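Local coordinates for protein beta-galactosidase BgaB (Bifidobacterium adolescentis, PDB 5VYM) that cleaves terminal non-reducing beta-D-galactose from beta-galactosides, chiefly Gal(beta1-4)Gal-containing oligosaccharides, and is represented here by its trimerisation-domain portion, at residues 143-148 / 175-180; 155-160 / 214-219. All coordinates share one frame; numbering follows the deposited sequence.

Contact 1: residues 143-148 / 175-180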
loop_
_atom_site.group_PDB
_atom_site.type_symbol
_atom_site.label_atom_id
_atom_site.label_comp_id
_atom_site.label_asym_id
_atom_site.label_seq_id
_atom_site.Cartn_x
_atom_site.Cartn_y
_atom_site.Cartn_z
ATOM N N ILE B 143 3.116 26.777 16.069
ATOM C CA ILE B 143 1.967 25.995 16.513
ATOM C C ILE B 143 2.427 25.023 17.593
ATOM O O ILE B 143 3.519 24.452 17.500
ATOM C CB ILE B 143 1.311 25.241 15.336
ATOM C CG1 ILE B 143 0.688 26.227 14.347
ATOM C CG2 ILE B 143 0.259 24.258 15.830
ATOM C CD1 ILE B 143 -0.111 25.561 13.255
ATOM N N ARG B 144 1.596 24.837 18.615
ATOM C CA ARG B 144 1.893 23.903 19.690
ATOM C C ARG B 144 1.376 22.507 19.359
ATOM O O ARG B 144 0.490 22.323 18.521
ATOM C CB ARG B 144 1.275 24.368 21.011
ATOM C CG ARG B 144 1.680 25.757 21.452
ATOM C CD ARG B 144 1.192 26.021 22.867
ATOM N NE ARG B 144 1.027 27.447 23.136
ATOM C CZ ARG B 144 -0.111 28.110 22.957
ATOM N NH1 ARG B 144 -1.187 27.476 22.510
ATOM N NH2 ARG B 144 -0.175 29.407 23.227
ATOM N N LEU B 145 1.940 21.519 20.046
ATOM C CA LEU B 145 1.518 20.131 19.940
ATOM C C LEU B 145 0.926 19.670 21.264
ATOM O O LEU B 145 1.274 20.185 22.331
ATOM C CB LEU B 145 2.689 19.218 19.557
ATOM C CG LEU B 145 3.138 19.138 18.094
ATOM C CD1 LEU B 145 3.803 20.425 17.631
ATOM C CD2 LEU B 145 4.072 17.953 17.903
ATOM N N SER B 146 0.028 18.692 21.186
ATOM C CA SER B 146 -0.556 18.078 22.369
ATOM C C SER B 146 -0.596 16.571 22.172
ATOM O O SER B 146 -0.924 16.087 21.085
ATOM C CB SER B 146 -1.966 18.612 22.650
ATOM O OG SER B 146 -2.500 18.041 23.832
ATOM N N SER B 147 -0.256 15.835 23.226
ATOM C CA SER B 147 -0.215 14.380 23.144
ATOM C C SER B 147 -1.632 13.824 23.070
ATOM O O SER B 147 -2.474 14.130 23.921
ATOM C CB SER B 147 0.530 13.803 24.345
ATOM O OG SER B 147 1.912 14.106 24.279
ATOM N N ALA B 148 -1.898 13.010 22.047
ATOM C CA ALA B 148 -3.214 12.407 21.897
ATOM C C ALA B 148 -3.415 11.214 22.819
ATOM O O ALA B 148 -4.557 10.780 23.010
ATOM C CB ALA B 148 -3.441 11.984 20.444
ATOM N N VAL B 175 -2.785 7.751 16.814
ATOM C CA VAL B 175 -2.278 9.117 16.866
ATOM C C VAL B 175 -1.577 9.329 18.199
ATOM O O VAL B 175 -2.128 9.017 19.261
ATOM C CB VAL B 175 -3.417 10.131 16.669
ATOM C CG1 VAL B 175 -2.876 11.552 16.742
ATOM C CG2 VAL B 175 -4.111 9.891 15.343
ATOM N N LEU B 176 -0.354 9.851 18.148
ATOM C CA LEU B 176 0.417 10.119 19.355
ATOM C C LEU B 176 0.443 11.591 19.733
ATOM O O LEU B 176 0.599 11.912 20.916
ATOM C CB LEU B 176 1.854 9.613 19.186
ATOM C CG LEU B 176 2.005 8.100 19.001
ATOM C CD1 LEU B 176 3.469 7.719 18.858
ATOM C CD2 LEU B 176 1.360 7.351 20.156
ATOM N N ALA B 177 0.291 12.489 18.762
ATOM C CA ALA B 177 0.285 13.917 19.037
ATOM C C ALA B 177 -0.550 14.626 17.983
ATOM O O ALA B 177 -0.599 14.211 16.822
ATOM C CB ALA B 177 1.703 14.499 19.068
ATOM N N THR B 178 -1.212 15.699 18.407
ATOM C CA THR B 178 -2.001 16.539 17.523
ATOM C C THR B 178 -1.606 17.992 17.732
ATOM O O THR B 178 -1.030 18.359 18.759
ATOM C CB THR B 178 -3.510 16.384 17.768
ATOM O OG1 THR B 178 -3.788 16.562 19.163
ATOM C CG2 THR B 178 -3.988 15.012 17.325
ATOM N N TYR B 179 -1.919 18.819 16.739
ATOM C CA TYR B 179 -1.742 20.256 16.876
ATOM C C TYR B 179 -2.912 20.830 17.664
ATOM O O TYR B 179 -4.074 20.539 17.367
ATOM C CB TYR B 179 -1.640 20.921 15.504
ATOM C CG TYR B 179 -0.557 20.341 14.624
ATOM C CD1 TYR B 179 0.785 20.507 14.941
ATOM C CD2 TYR B 179 -0.877 19.635 13.472
ATOM C CE1 TYR B 179 1.779 19.979 14.137
ATOM C CE2 TYR B 179 0.109 19.105 12.661
ATOM C CZ TYR B 179 1.435 19.280 12.998
ATOM O OH TYR B 179 2.418 18.751 12.193
ATOM N N ALA B 180 -2.603 21.636 18.676
ATOM C CA ALA B 180 -3.618 22.214 19.541
ATOM C C ALA B 180 -3.219 23.638 19.899
ATOM O O ALA B 180 -2.074 24.057 19.699
ATOM C CB ALA B 180 -3.820 21.373 20.807
#
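Ser146 and Thr178 face each other as an antiparallel hydrogen-bonded pair between strands 143-147 and 175-180. Ser146 N donates to Thr178 O at 2.7 Å, and Thr178 N returns the bond to Ser146 O. Thr178 OG1 lies between its own backbone N and carbonyl carbon (chi1 52°), from where it reaches Ser146 O as a weak second donor. Farther along, Ala148 N bonds Leu176 O at 3.0 Å. CA-H...O contacts add to the ladder, among them Leu145 CA to Thr178 O, and Ala177 CA to Ser146 O at 3.2 Å.

Most of the larger apolar contacts centre on Tyr179, on the face it shares with Leu145 and Ala177. Leu145 lies alongside Tyr179 and points the same way, with Leu145 CD1 4.0 Å from Tyr179 CD1. Ile143 crosses the tyrosine at about a right angle; Ile143 CG2, anti to its backbone N, comes within 3.9 Å of Tyr179 CB. A glycine in place of Tyr179 would probably open a gap beside Ile143 CG2 and Leu145 CD1, taking away the ring that Leu145 lies against.

The other face is more polar. Ser146 CB touches Ala180 CB there at 3.8 Å. Arg144 extends from this face to a salt bridge with Glu183. At the far end Ala148 CB packs on Val175 CG1, 3.8 Å away.

Leu176 and Ala177 together face Val195 on the next strand, forming a classic beta bulge. The two segments are neighbouring inner strands of the five-stranded antiparallel sheet of this domain, linked through a long excursion that includes edge strand 158-163.

Contact 2: residues 155-160 / 214-219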
loop_
_atom_site.group_PDB
_atom_site.type_symbol
_atom_site.label_atom_id
_atom_site.label_comp_id
_atom_site.label_asym_id
_atom_site.label_seq_id
_atom_site.Cartn_x
_atom_site.Cartn_y
_atom_site.Cartn_z
ATOM N N ASP B 155 3.628 17.398 25.158
ATOM C CA ASP B 155 2.906 18.605 25.534
ATOM C C ASP B 155 3.867 19.778 25.687
ATOM O O ASP B 155 4.994 19.625 26.167
ATOM C CB ASP B 155 2.134 18.383 26.833
ATOM C CG ASP B 155 0.868 17.578 26.627
ATOM O OD1 ASP B 155 0.351 17.562 25.489
ATOM O OD2 ASP B 155 0.384 16.967 27.602
ATOM N N GLY B 156 3.413 20.959 25.268
ATOM C CA GLY B 156 4.220 22.156 25.333
ATOM C C GLY B 156 5.209 22.333 24.201
ATOM O O GLY B 156 5.763 23.430 24.053
ATOM N N THR B 157 5.451 21.301 23.399
ATOM C CA THR B 157 6.361 21.428 22.272
ATOM C C THR B 157 5.722 22.264 21.167
ATOM O O THR B 157 4.496 22.350 21.051
ATOM C CB THR B 157 6.745 20.049 21.736
ATOM O OG1 THR B 157 5.576 19.377 21.256
ATOM C CG2 THR B 157 7.382 19.213 22.837
ATOM N N THR B 158 6.568 22.889 20.354
ATOM C CA THR B 158 6.118 23.772 19.287
ATOM C C THR B 158 6.778 23.365 17.976
ATOM O O THR B 158 7.655 22.500 17.935
ATOM C CB THR B 158 6.431 25.243 19.602
ATOM O OG1 THR B 158 7.842 25.404 19.795
ATOM C CG2 THR B 158 5.697 25.691 20.858
ATOM N N THR B 159 6.340 24.004 16.894
ATOM C CA THR B 159 6.904 23.748 15.578
ATOM C C THR B 159 6.695 24.975 14.703
ATOM O O THR B 159 5.671 25.656 14.812
ATOM C CB THR B 159 6.275 22.508 14.926
ATOM O OG1 THR B 159 6.796 22.338 13.602
ATOM C CG2 THR B 159 4.757 22.633 14.859
ATOM N N ARG B 160 7.679 25.260 13.851
ATOM C CA ARG B 160 7.581 26.330 12.867
ATOM C C ARG B 160 7.562 25.797 11.442
ATOM O O ARG B 160 7.734 26.571 10.493
ATOM C CB ARG B 160 8.728 27.327 13.051
ATOM C CG ARG B 160 8.607 28.179 14.306
ATOM C CD ARG B 160 9.963 28.409 14.951
ATOM N NE ARG B 160 10.621 27.147 15.280
ATOM C CZ ARG B 160 10.404 26.458 16.396
ATOM N NH1 ARG B 160 9.540 26.905 17.299
ATOM N NH2 ARG B 160 11.049 25.317 16.610
ATOM N N VAL B 214 15.982 20.175 18.589
ATOM C CA VAL B 214 16.639 19.049 19.250
ATOM C C VAL B 214 16.041 18.806 20.630
ATOM O O VAL B 214 15.878 17.656 21.057
ATOM C CB VAL B 214 18.158 19.286 19.321
ATOM C CG1 VAL B 214 18.845 18.134 20.043
ATOM C CG2 VAL B 214 18.728 19.466 17.921
ATOM N N ALA B 215 15.694 19.879 21.344
ATOM C CA ALA B 215 15.125 19.726 22.680
ATOM C C ALA B 215 13.794 18.985 22.632
ATOM O O ALA B 215 13.587 18.008 23.361
ATOM C CB ALA B 215 14.961 21.096 23.341
ATOM N N ASP B 216 12.876 19.437 21.773
ATOM C CA ASP B 216 11.584 18.765 21.658
ATOM C C ASP B 216 11.723 17.409 20.977
ATOM O O ASP B 216 11.001 16.463 21.314
ATOM C CB ASP B 216 10.594 19.649 20.900
ATOM C CG ASP B 216 10.236 20.913 21.659
ATOM O OD1 ASP B 216 10.305 20.900 22.906
ATOM O OD2 ASP B 216 9.883 21.921 21.009
ATOM N N LEU B 217 12.643 17.293 20.016
ATOM C CA LEU B 217 12.853 16.011 19.353
ATOM C C LEU B 217 13.421 14.976 20.313
ATOM O O LEU B 217 13.153 13.778 20.159
ATOM C CB LEU B 217 13.776 16.189 18.148
ATOM C CG LEU B 217 13.852 15.036 17.147
ATOM C CD1 LEU B 217 12.468 14.701 16.617
ATOM C CD2 LEU B 217 14.791 15.397 16.011
ATOM N N THR B 218 14.203 15.413 21.304
ATOM C CA THR B 218 14.688 14.491 22.326
ATOM C C THR B 218 13.536 13.957 23.169
ATOM O O THR B 218 13.538 12.784 23.561
ATOM C CB THR B 218 15.726 15.183 23.212
ATOM O OG1 THR B 218 16.724 15.800 22.390
ATOM C CG2 THR B 218 16.398 14.175 24.131
ATOM N N LYS B 219 12.544 14.806 23.458
ATOM C CA LYS B 219 11.349 14.349 24.160
ATOM C C LYS B 219 10.661 13.226 23.394
ATOM O O LYS B 219 10.272 12.206 23.976
ATOM C CB LYS B 219 10.381 15.513 24.367
ATOM C CG LYS B 219 10.730 16.453 25.506
ATOM C CD LYS B 219 9.592 17.438 25.734
ATOM C CE LYS B 219 9.761 18.212 27.029
ATOM N NZ LYS B 219 8.540 19.007 27.347
HETATM O O HOH W 1 10.358 22.646 18.466
#
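Asp155 meets helix 214-219 through its backbone: Asp155 O lies 3.8 Å from Lys219 NZ, too long to count as a hydrogen bond. Its carboxylate is used elsewhere, with OD1 accepting from Ser147 N.

Thr157 makes the main contact, with Asp216. The two side chains overlap while running in opposing directions. Thr157 CG2 sits 3.4 Å from Asp216 OD1, and Thr157 CB lies 3.6 Å from Asp216 CG. With chi1 at 62°, the methyl is anti to the carbonyl carbon, while OG1 bonds back to Leu154 O. Lys219 is extended beyond CG, and Lys219 CD passes 4.1 Å from Thr157 CG2.

Thr158 N approaches Asp216 OD2 without a bond. The polar link is a water, 2.8 Å from Thr158 O and 2.7 Å from Asp216 OD2. Arg160 NH2 donates to this water only weakly, and Arg160 NH1 forms a salt bridge with Glu142.

The helix also packs on a second subunit, where Leu217 touches Ala41 of that chain. The contact to 155-160 rests on Thr157 packed against Asp216 and the Lys219 chain. None of its direct contacts is a hydrogen bond or salt bridge, so the polar coupling between the segments runs through the water.

In the fold
Contact 1 lies within the antiparallel sheet and is partly buried. Contact 2 is a surface contact, where helix 214-225 meets the edge of that sheet. Their centres are about 11 Å apart. Strands 143-147 and 158-163 are neighbours in the sheet, so the first segments of the two contacts join directly: Leu145 N is 2.9 Å from Thr157 O, and Leu145 CD1 packs on Thr159 CG2. The chemistry follows the place. Residues 143-148 and 175-180 are held by backbone hydrogen bonds and apolar side chains. In contact 2, helix side chains reach side-chain and backbone atoms of 155-158, with a bridging water and no direct hydrogen bond. Along the chain the four segments alternate.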